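Local coordinates for apoptosis regulator ced-9 (Caenorhabditis elegans, PDB 1OHU), which restrains programmed cell death by sequestering the cell-death activator ced-4, until egl-1 binds to it and ced-4 is released, at residues 10-20 against 40-50; 64-72 against 109-118. The protein carries 3 engineered substitutions. All blocks are in the same frame, centred on the assembly; numbering follows the deposited sequence.

Contact 1 (10-20 against 40-50); sequences RLDIEGFVVDY and SGVQPEHEMMR. Engineered in segment 40-50: Ser40 (natural residue Cys).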
loop_
_atom_site.group_PDB
_atom_site.type_symbol
_atom_site.label_atom_id
_atom_site.label_comp_id
_atom_site.label_asym_id
_atom_site.label_seq_id
_atom_site.Cartn_x
_atom_site.Cartn_y
_atom_site.Cartn_z
ATOM N N ARG A 10 2.048 17.096 3.362
ATOM C CA ARG A 10 2.239 16.714 1.966
ATOM C C ARG A 10 2.473 15.209 1.822
ATOM O O ARG A 10 2.143 14.618 0.793
ATOM C CB ARG A 10 3.438 17.474 1.386
ATOM C CG ARG A 10 3.542 17.441 -0.128
ATOM C CD ARG A 10 4.776 18.197 -0.612
ATOM N NE ARG A 10 6.016 17.526 -0.223
ATOM C CZ ARG A 10 6.498 16.446 -0.827
ATOM N NH1 ARG A 10 5.849 15.920 -1.857
ATOM N NH2 ARG A 10 7.618 15.880 -0.397
ATOM N N LEU A 11 3.036 14.597 2.861
ATOM C CA LEU A 11 3.332 13.172 2.836
ATOM C C LEU A 11 2.478 12.321 3.775
ATOM O O LEU A 11 2.871 11.207 4.126
ATOM C CB LEU A 11 4.812 12.945 3.160
ATOM C CG LEU A 11 5.812 13.637 2.232
ATOM C CD1 LEU A 11 7.232 13.338 2.692
ATOM C CD2 LEU A 11 5.601 13.163 0.803
ATOM N N ASP A 12 1.321 12.830 4.190
ATOM C CA ASP A 12 0.469 12.048 5.082
ATOM C C ASP A 12 0.290 10.670 4.472
ATOM O O ASP A 12 0.128 10.534 3.260
ATOM C CB ASP A 12 -0.902 12.703 5.269
ATOM C CG ASP A 12 -0.833 13.965 6.102
ATOM O OD1 ASP A 12 -0.134 13.957 7.137
ATOM O OD2 ASP A 12 -1.484 14.963 5.727
ATOM N N ILE A 13 0.334 9.649 5.317
ATOM C CA ILE A 13 0.182 8.286 4.855
ATOM C C ILE A 13 -1.089 8.081 4.028
ATOM O O ILE A 13 -1.067 7.356 3.040
ATOM C CB ILE A 13 0.229 7.302 6.058
ATOM C CG1 ILE A 13 1.535 6.505 6.005
ATOM C CG2 ILE A 13 -0.982 6.381 6.073
ATOM C CD1 ILE A 13 1.804 5.815 4.681
ATOM N N GLU A 14 -2.186 8.726 4.414
ATOM C CA GLU A 14 -3.435 8.575 3.673
ATOM C C GLU A 14 -3.265 8.862 2.198
ATOM O O GLU A 14 -3.879 8.200 1.354
ATOM C CB GLU A 14 -4.524 9.496 4.228
ATOM C CG GLU A 14 -5.051 9.058 5.574
ATOM C CD GLU A 14 -4.065 9.306 6.692
ATOM O OE1 GLU A 14 -4.252 8.721 7.779
ATOM O OE2 GLU A 14 -3.113 10.093 6.488
ATOM N N GLY A 15 -2.437 9.855 1.890
ATOM C CA GLY A 15 -2.205 10.222 0.506
ATOM C C GLY A 15 -1.635 9.082 -0.311
ATOM O O GLY A 15 -2.031 8.880 -1.458
ATOM N N PHE A 16 -0.703 8.332 0.269
ATOM C CA PHE A 16 -0.105 7.207 -0.447
ATOM C C PHE A 16 -1.115 6.076 -0.611
ATOM O O PHE A 16 -1.239 5.485 -1.687
ATOM C CB PHE A 16 1.120 6.664 0.303
ATOM C CG PHE A 16 2.291 7.607 0.330
ATOM C CD1 PHE A 16 2.301 8.705 1.187
ATOM C CD2 PHE A 16 3.389 7.393 -0.501
ATOM C CE1 PHE A 16 3.388 9.577 1.214
ATOM C CE2 PHE A 16 4.481 8.258 -0.482
ATOM C CZ PHE A 16 4.481 9.352 0.378
ATOM N N VAL A 17 -1.836 5.774 0.463
ATOM C CA VAL A 17 -2.813 4.693 0.428
ATOM C C VAL A 17 -3.911 4.982 -0.593
ATOM O O VAL A 17 -4.242 4.126 -1.407
ATOM C CB VAL A 17 -3.438 4.460 1.813
ATOM C CG1 VAL A 17 -4.323 3.224 1.773
ATOM C CG2 VAL A 17 -2.347 4.297 2.862
ATOM N N VAL A 18 -4.468 6.188 -0.553
ATOM C CA VAL A 18 -5.513 6.570 -1.493
ATOM C C VAL A 18 -5.023 6.557 -2.933
ATOM O O VAL A 18 -5.675 5.994 -3.811
ATOM C CB VAL A 18 -6.051 7.982 -1.210
ATOM C CG1 VAL A 18 -6.970 8.428 -2.348
ATOM C CG2 VAL A 18 -6.805 7.986 0.095
ATOM N N ASP A 19 -3.878 7.188 -3.175
ATOM C CA ASP A 19 -3.341 7.240 -4.524
ATOM C C ASP A 19 -2.995 5.867 -5.055
ATOM O O ASP A 19 -3.157 5.601 -6.246
ATOM C CB ASP A 19 -2.098 8.127 -4.581
ATOM C CG ASP A 19 -1.546 8.246 -5.990
ATOM O OD1 ASP A 19 -0.662 7.444 -6.364
ATOM O OD2 ASP A 19 -2.019 9.130 -6.735
ATOM N N TYR A 20 -2.501 4.991 -4.186
ATOM C CA TYR A 20 -2.136 3.665 -4.653
ATOM C C TYR A 20 -3.386 2.816 -4.899
ATOM O O TYR A 20 -3.477 2.110 -5.907
ATOM C CB TYR A 20 -1.214 2.953 -3.665
ATOM C CG TYR A 20 -0.672 1.670 -4.262
ATOM C CD1 TYR A 20 0.323 1.703 -5.235
ATOM C CD2 TYR A 20 -1.229 0.436 -3.933
ATOM C CE1 TYR A 20 0.747 0.540 -5.877
ATOM C CE2 TYR A 20 -0.815 -0.733 -4.566
ATOM C CZ TYR A 20 0.173 -0.670 -5.542
ATOM O OH TYR A 20 0.554 -1.805 -6.210
ATOM N N SER A 40 -3.175 17.752 -1.496
ATOM C CA SER A 40 -2.087 18.365 -2.233
ATOM C C SER A 40 -1.949 17.774 -3.627
ATOM O O SER A 40 -1.049 18.144 -4.380
ATOM C CB SER A 40 -0.779 18.206 -1.452
ATOM O OG SER A 40 -0.881 18.755 -0.149
ATOM N N GLY A 41 -2.852 16.861 -3.965
ATOM C CA GLY A 41 -2.799 16.221 -5.263
ATOM C C GLY A 41 -1.691 15.186 -5.284
ATOM O O GLY A 41 -1.015 14.965 -4.273
ATOM N N VAL A 42 -1.499 14.548 -6.433
ATOM C CA VAL A 42 -0.462 13.534 -6.563
ATOM C C VAL A 42 0.926 14.087 -6.263
ATOM O O VAL A 42 1.321 15.130 -6.781
ATOM C CB VAL A 42 -0.450 12.922 -7.978
ATOM C CG1 VAL A 42 0.667 11.899 -8.088
ATOM C CG2 VAL A 42 -1.792 12.276 -8.283
ATOM N N GLN A 43 1.653 13.376 -5.407
ATOM C CA GLN A 43 3.003 13.759 -5.036
ATOM C C GLN A 43 3.979 12.825 -5.733
ATOM O O GLN A 43 3.655 11.667 -6.003
ATOM C CB GLN A 43 3.194 13.655 -3.516
ATOM C CG GLN A 43 2.283 14.562 -2.708
ATOM C CD GLN A 43 2.405 16.010 -3.130
ATOM O OE1 GLN A 43 3.488 16.588 -3.083
ATOM N NE2 GLN A 43 1.296 16.604 -3.550
ATOM N N PRO A 44 5.189 13.315 -6.043
ATOM C CA PRO A 44 6.161 12.446 -6.712
ATOM C C PRO A 44 6.442 11.183 -5.896
ATOM O O PRO A 44 6.766 10.135 -6.455
ATOM C CB PRO A 44 7.389 13.354 -6.875
ATOM C CG PRO A 44 7.217 14.389 -5.795
ATOM C CD PRO A 44 5.741 14.664 -5.833
ATOM N N GLU A 45 6.309 11.282 -4.575
ATOM C CA GLU A 45 6.526 10.129 -3.710
ATOM C C GLU A 45 5.410 9.109 -3.921
ATOM O O GLU A 45 5.592 7.921 -3.647
ATOM C CB GLU A 45 6.569 10.537 -2.235
ATOM C CG GLU A 45 7.803 11.327 -1.818
ATOM C CD GLU A 45 7.726 12.797 -2.198
ATOM O OE1 GLU A 45 8.678 13.539 -1.874
ATOM O OE2 GLU A 45 6.720 13.213 -2.812
ATOM N N HIS A 46 4.257 9.580 -4.395
ATOM C CA HIS A 46 3.121 8.702 -4.670
ATOM C C HIS A 46 3.461 7.906 -5.925
ATOM O O HIS A 46 3.296 6.687 -5.978
ATOM C CB HIS A 46 1.841 9.500 -4.962
ATOM C CG HIS A 46 1.310 10.273 -3.796
ATOM N ND1 HIS A 46 1.590 9.944 -2.489
ATOM C CD2 HIS A 46 0.455 11.322 -3.745
ATOM C CE1 HIS A 46 0.927 10.754 -1.681
ATOM N NE2 HIS A 46 0.232 11.598 -2.419
ATOM N N GLU A 47 3.929 8.625 -6.940
ATOM C CA GLU A 47 4.292 8.024 -8.213
ATOM C C GLU A 47 5.421 7.015 -8.067
ATOM O O GLU A 47 5.557 6.103 -8.885
ATOM C CB GLU A 47 4.649 9.121 -9.216
ATOM C CG GLU A 47 3.423 9.690 -9.919
ATOM C CD GLU A 47 3.647 11.070 -10.506
ATOM O OE1 GLU A 47 4.674 11.281 -11.189
ATOM O OE2 GLU A 47 2.782 11.949 -10.294
HETATM N N MSE A 48 6.220 7.169 -7.017
HETATM C CA MSE A 48 7.310 6.237 -6.763
HETATM C C MSE A 48 6.740 5.042 -6.016
HETATM O O MSE A 48 7.288 3.941 -6.080
HETATM C CB MSE A 48 8.409 6.897 -5.927
HETATM C CG MSE A 48 9.571 5.972 -5.543
HETATM SE SE MSE A 48 10.550 5.168 -7.035
HETATM C CE MSE A 48 9.995 6.324 -8.485
HETATM N N MSE A 49 5.636 5.264 -5.305
HETATM C CA MSE A 49 4.989 4.193 -4.554
HETATM C C MSE A 49 4.191 3.307 -5.500
HETATM O O MSE A 49 3.958 2.132 -5.210
HETATM C CB MSE A 49 4.064 4.767 -3.474
HETATM C CG MSE A 49 3.343 3.718 -2.634
HETATM SE SE MSE A 49 4.522 2.518 -1.686
HETATM C CE MSE A 49 5.044 3.674 -0.232
ATOM N N ARG A 50 3.777 3.868 -6.634
ATOM C CA ARG A 50 3.021 3.110 -7.624
ATOM C C ARG A 50 3.917 2.066 -8.260
ATOM O O ARG A 50 3.496 0.935 -8.493
ATOM C CB ARG A 50 2.477 4.020 -8.724
ATOM C CG ARG A 50 1.450 5.038 -8.267
ATOM C CD ARG A 50 0.957 5.870 -9.450
ATOM N NE ARG A 50 0.115 6.978 -9.027
ATOM C CZ ARG A 50 -0.475 7.830 -9.859
ATOM N NH1 ARG A 50 -0.311 7.701 -11.167
ATOM N NH2 ARG A 50 -1.234 8.809 -9.384
#

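Contact 2 (64-72 against 109-118); sequences FETFSEQLL and SFGGFVAAKM. Engineered in segment 64-72: Ser68 (natural residue Cys).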
loop_
_atom_site.group_PDB
_atom_site.type_symbol
_atom_site.label_atom_id
_atom_site.label_comp_id
_atom_site.label_asym_id
_atom_site.label_seq_id
_atom_site.Cartn_x
_atom_site.Cartn_y
_atom_site.Cartn_z
ATOM N N PHE A 64 0.372 -13.174 -2.182
ATOM C CA PHE A 64 -0.679 -12.171 -2.144
ATOM C C PHE A 64 -2.036 -12.826 -2.343
ATOM O O PHE A 64 -3.006 -12.454 -1.691
ATOM C CB PHE A 64 -0.443 -11.105 -3.213
ATOM C CG PHE A 64 0.260 -9.879 -2.698
ATOM C CD1 PHE A 64 1.094 -9.955 -1.586
ATOM C CD2 PHE A 64 0.085 -8.645 -3.324
ATOM C CE1 PHE A 64 1.743 -8.817 -1.098
ATOM C CE2 PHE A 64 0.729 -7.500 -2.847
ATOM C CZ PHE A 64 1.557 -7.587 -1.733
ATOM N N GLU A 65 -2.107 -13.810 -3.234
ATOM C CA GLU A 65 -3.374 -14.490 -3.481
ATOM C C GLU A 65 -3.860 -15.153 -2.197
ATOM O O GLU A 65 -5.046 -15.082 -1.855
ATOM C CB GLU A 65 -3.224 -15.545 -4.585
ATOM C CG GLU A 65 -3.085 -14.993 -6.009
ATOM C CD GLU A 65 -4.241 -14.078 -6.434
ATOM O OE1 GLU A 65 -5.366 -14.217 -5.905
ATOM O OE2 GLU A 65 -4.028 -13.221 -7.321
ATOM N N THR A 66 -2.930 -15.785 -1.484
ATOM C CA THR A 66 -3.243 -16.471 -0.232
ATOM C C THR A 66 -3.741 -15.528 0.853
ATOM O O THR A 66 -4.792 -15.754 1.450
ATOM C CB THR A 66 -2.011 -17.215 0.316
ATOM O OG1 THR A 66 -1.686 -18.300 -0.561
ATOM C CG2 THR A 66 -2.283 -17.752 1.721
ATOM N N PHE A 67 -2.983 -14.469 1.105
ATOM C CA PHE A 67 -3.354 -13.505 2.130
ATOM C C PHE A 67 -4.703 -12.835 1.874
ATOM O O PHE A 67 -5.461 -12.583 2.805
ATOM C CB PHE A 67 -2.263 -12.434 2.268
ATOM C CG PHE A 67 -0.926 -12.971 2.732
ATOM C CD1 PHE A 67 -0.854 -14.064 3.593
ATOM C CD2 PHE A 67 0.258 -12.360 2.332
ATOM C CE1 PHE A 67 0.376 -14.543 4.048
ATOM C CE2 PHE A 67 1.493 -12.829 2.780
ATOM C CZ PHE A 67 1.553 -13.924 3.642
ATOM N N SER A 68 -5.011 -12.539 0.617
ATOM C CA SER A 68 -6.277 -11.889 0.330
ATOM C C SER A 68 -7.416 -12.889 0.510
ATOM O O SER A 68 -8.520 -12.519 0.905
ATOM C CB SER A 68 -6.271 -11.289 -1.082
ATOM O OG SER A 68 -6.145 -12.285 -2.072
ATOM N N GLU A 69 -7.154 -14.164 0.240
ATOM C CA GLU A 69 -8.193 -15.157 0.440
ATOM C C GLU A 69 -8.406 -15.328 1.939
ATOM O O GLU A 69 -9.493 -15.684 2.375
ATOM C CB GLU A 69 -7.827 -16.490 -0.222
ATOM C CG GLU A 69 -8.035 -16.479 -1.730
ATOM C CD GLU A 69 -7.762 -17.822 -2.392
ATOM O OE1 GLU A 69 -7.123 -17.812 -3.456
ATOM O OE2 GLU A 69 -8.186 -18.879 -1.871
ATOM N N GLN A 70 -7.368 -15.058 2.729
ATOM C CA GLN A 70 -7.479 -15.156 4.186
ATOM C C GLN A 70 -8.269 -13.953 4.692
ATOM O O GLN A 70 -9.184 -14.081 5.509
ATOM C CB GLN A 70 -6.102 -15.140 4.849
ATOM C CG GLN A 70 -5.218 -16.351 4.531
ATOM C CD GLN A 70 -3.928 -16.344 5.326
ATOM O OE1 GLN A 70 -3.371 -15.285 5.616
ATOM N NE2 GLN A 70 -3.437 -17.524 5.665
ATOM N N LEU A 71 -7.893 -12.780 4.200
ATOM C CA LEU A 71 -8.543 -11.536 4.587
ATOM C C LEU A 71 -10.022 -11.529 4.210
ATOM O O LEU A 71 -10.849 -10.957 4.920
ATOM C CB LEU A 71 -7.849 -10.355 3.912
ATOM C CG LEU A 71 -8.151 -8.996 4.539
ATOM C CD1 LEU A 71 -7.607 -8.986 5.962
ATOM C CD2 LEU A 71 -7.501 -7.883 3.723
ATOM N N LEU A 72 -10.349 -12.171 3.092
ATOM C CA LEU A 72 -11.723 -12.217 2.613
ATOM C C LEU A 72 -12.489 -13.454 3.059
ATOM O O LEU A 72 -13.606 -13.676 2.603
ATOM C CB LEU A 72 -11.741 -12.127 1.089
ATOM C CG LEU A 72 -10.914 -10.979 0.499
ATOM C CD1 LEU A 72 -11.041 -10.991 -1.014
ATOM C CD2 LEU A 72 -11.382 -9.641 1.069
ATOM N N SER A 109 0.954 -2.184 -1.203
ATOM C CA SER A 109 0.793 -3.018 -2.384
ATOM C C SER A 109 -0.319 -4.044 -2.160
ATOM O O SER A 109 -1.198 -4.223 -3.009
ATOM C CB SER A 109 2.103 -3.751 -2.705
ATOM O OG SER A 109 1.990 -4.456 -3.933
ATOM N N PHE A 110 -0.273 -4.716 -1.016
ATOM C CA PHE A 110 -1.270 -5.725 -0.682
ATOM C C PHE A 110 -2.654 -5.097 -0.556
ATOM O O PHE A 110 -3.641 -5.667 -1.005
ATOM C CB PHE A 110 -0.909 -6.417 0.629
ATOM C CG PHE A 110 -1.904 -7.461 1.048
ATOM C CD1 PHE A 110 -2.162 -8.554 0.226
ATOM C CD2 PHE A 110 -2.614 -7.330 2.238
ATOM C CE1 PHE A 110 -3.123 -9.504 0.583
ATOM C CE2 PHE A 110 -3.572 -8.270 2.604
ATOM C CZ PHE A 110 -3.830 -9.359 1.775
ATOM N N GLY A 111 -2.714 -3.925 0.073
ATOM C CA GLY A 111 -3.980 -3.230 0.246
ATOM C C GLY A 111 -4.578 -2.913 -1.108
ATOM O O GLY A 111 -5.754 -3.175 -1.350
ATOM N N GLY A 112 -3.760 -2.357 -1.997
ATOM C CA GLY A 112 -4.246 -2.030 -3.326
ATOM C C GLY A 112 -4.712 -3.279 -4.051
ATOM O O GLY A 112 -5.727 -3.269 -4.735
ATOM N N PHE A 113 -3.951 -4.355 -3.895
ATOM C CA PHE A 113 -4.245 -5.639 -4.516
ATOM C C PHE A 113 -5.615 -6.174 -4.089
ATOM O O PHE A 113 -6.425 -6.573 -4.922
ATOM C CB PHE A 113 -3.166 -6.657 -4.127
ATOM C CG PHE A 113 -3.412 -8.041 -4.663
ATOM C CD1 PHE A 113 -3.166 -8.339 -5.997
ATOM C CD2 PHE A 113 -3.883 -9.053 -3.826
ATOM C CE1 PHE A 113 -3.385 -9.626 -6.493
ATOM C CE2 PHE A 113 -4.104 -10.336 -4.310
ATOM C CZ PHE A 113 -3.853 -10.624 -5.651
ATOM N N VAL A 114 -5.857 -6.189 -2.782
ATOM C CA VAL A 114 -7.123 -6.678 -2.243
ATOM C C VAL A 114 -8.289 -5.759 -2.625
ATOM O O VAL A 114 -9.370 -6.224 -2.965
ATOM C CB VAL A 114 -7.064 -6.781 -0.709
ATOM C CG1 VAL A 114 -8.344 -7.416 -0.189
ATOM C CG2 VAL A 114 -5.858 -7.606 -0.299
ATOM N N ALA A 115 -8.066 -4.453 -2.552
ATOM C CA ALA A 115 -9.101 -3.491 -2.913
ATOM C C ALA A 115 -9.581 -3.791 -4.331
ATOM O O ALA A 115 -10.780 -3.826 -4.592
ATOM C CB ALA A 115 -8.549 -2.078 -2.837
ATOM N N ALA A 116 -8.641 -4.022 -5.245
ATOM C CA ALA A 116 -8.999 -4.326 -6.630
ATOM C C ALA A 116 -9.840 -5.602 -6.745
ATOM O O ALA A 116 -10.636 -5.737 -7.670
ATOM C CB ALA A 116 -7.746 -4.444 -7.478
ATOM N N LYS A 117 -9.658 -6.540 -5.817
ATOM C CA LYS A 117 -10.436 -7.780 -5.831
ATOM C C LYS A 117 -11.830 -7.532 -5.269
ATOM O O LYS A 117 -12.774 -8.228 -5.617
ATOM C CB LYS A 117 -9.778 -8.868 -4.970
ATOM C CG LYS A 117 -8.680 -9.683 -5.628
ATOM C CD LYS A 117 -8.334 -10.881 -4.731
ATOM C CE LYS A 117 -7.164 -11.691 -5.266
ATOM N NZ LYS A 117 -7.480 -12.393 -6.535
HETATM N N MSE A 118 -11.942 -6.541 -4.390
HETATM C CA MSE A 118 -13.206 -6.196 -3.740
HETATM C C MSE A 118 -14.086 -5.287 -4.588
HETATM O O MSE A 118 -15.310 -5.274 -4.441
HETATM C CB MSE A 118 -12.923 -5.508 -2.404
HETATM C CG MSE A 118 -12.112 -6.354 -1.426
HETATM SE SE MSE A 118 -11.553 -5.320 0.101
HETATM C CE MSE A 118 -13.064 -5.674 1.236
#

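Contact 1 (10-20 against 40-50)
Arg10 meets Glu45 end-on in a salt bridge: Arg10 NH1 bonds to Glu45 OE2, and Arg10 NH2 to Glu45 OE1 at 3.0 Å. Both carboxylate oxygens are approached from above their plane, although they lie close to the plane of the guanidinium. Arg10 NH1 also donates to Gln43 OE1 at 2.7 Å, in the carbonyl plane and on a lone pair. The bend at chi3 (67°) turns the Arg10 guanidinium back toward both acceptors. A methionine in place of Arg10 would probably leave the Glu45 carboxylate without its cationic mate and Gln43 OE1 without this donor. In a second salt bridge Arg50 meets Asp19 side-on. Arg50 NE reaches Asp19 OD1 at 2.8 Å and Arg50 NH2 reaches Asp19 OD2, both on syn lone pairs, with the two groups nearly coplanar.

Helix 13-27 carries most of the predicted BH4 motif of the Bcl-2 family. Here it packs on the start of helix 44-71, and residues 13-20 and 44-50 cross at -48°.

Aromatic packing fills the space between the bridges. The His46 ring points its edge at the face of Phe16, with planes at 89° and ND1 over the ring centre. One His46 face lies against Gly15 O and Asp19 CB. Glu45 CB lies 3.5 Å from Phe16 CZ, and Met49 CB touches the Phe16 edge at CD2. Trp154 stacks on Phe16 from outside the two segments.

Contact 2 (64-72 against 109-118)
The predicted BH1 motif of this Bcl-2 family protein includes the first part of segment 109-118, on helix 101-118. Residues 109-118 cross residues 64-71, the end of helix 44-71, at -62°. An aromatic cluster of Phe64, Phe110 and Phe113 fills the crossing. Phe110 turns its edge to the face of Phe64, with CD1 over the ring centre and the ring centroids 5.2 Å apart. Phe110 CB also makes an off-centre CH-pi contact with Phe64. On Phe113, the face is met by Phe64 CB, 4.1 Å from the ring centroid.

Knobs-into-holes packing works in both directions. Phe110 sits among Phe64, Phe67, Ser68 and Leu71. With its CG anti to the backbone N (chi1 179°), its ring reaches between these residues, and Phe110 CZ comes 3.5 Å from Phe67 CB. The engineered Ser68 in turn sits among Phe110, Phe113, Val114 and Lys117, with its CB 3.8 Å from Val114 CG2. Further along, Leu71 CD2 and Leu72 CD2 both touch Val114 CG1, each at 4.0 Å.

A single salt bridge joins the segments. Lys117 NZ donates to the syn lone pair of Glu65 OE1 at 2.9 Å. The other oxygen, Glu65 OE2, lies at the edge of the Phe113 ring, near its plane and 3.1 Å from Phe113 CZ.

Ser109 OG bonds to Gly53 O, farther back on helix 44-71. Helix 79-86 packs on Phe67, Leu71 and Phe110 through Val85, Leu81 and Val86, and helix 13-27 meets Phe113 through Arg24.

In the fold
Both segments of contact 1 come earlier in the chain than those of contact 2. The centres of the two contacts are about 20 Å apart, with the middle of the molecule between them. Helix 44-71 serves both. Its start packs on helix 13-27 in contact 1, and its end packs on helix 101-118 in contact 2. The two contacts also touch directly, where Tyr20 CE2 lies 3.5 Å from Ser109 CA and also packs on Gly112 CA. Helices 13-27, 44-71 and 101-118 thus meet one another in the all-helical Bcl-2 fold. The arrangement brings the predicted BH4 and BH1 motifs together, although they are far apart in sequence.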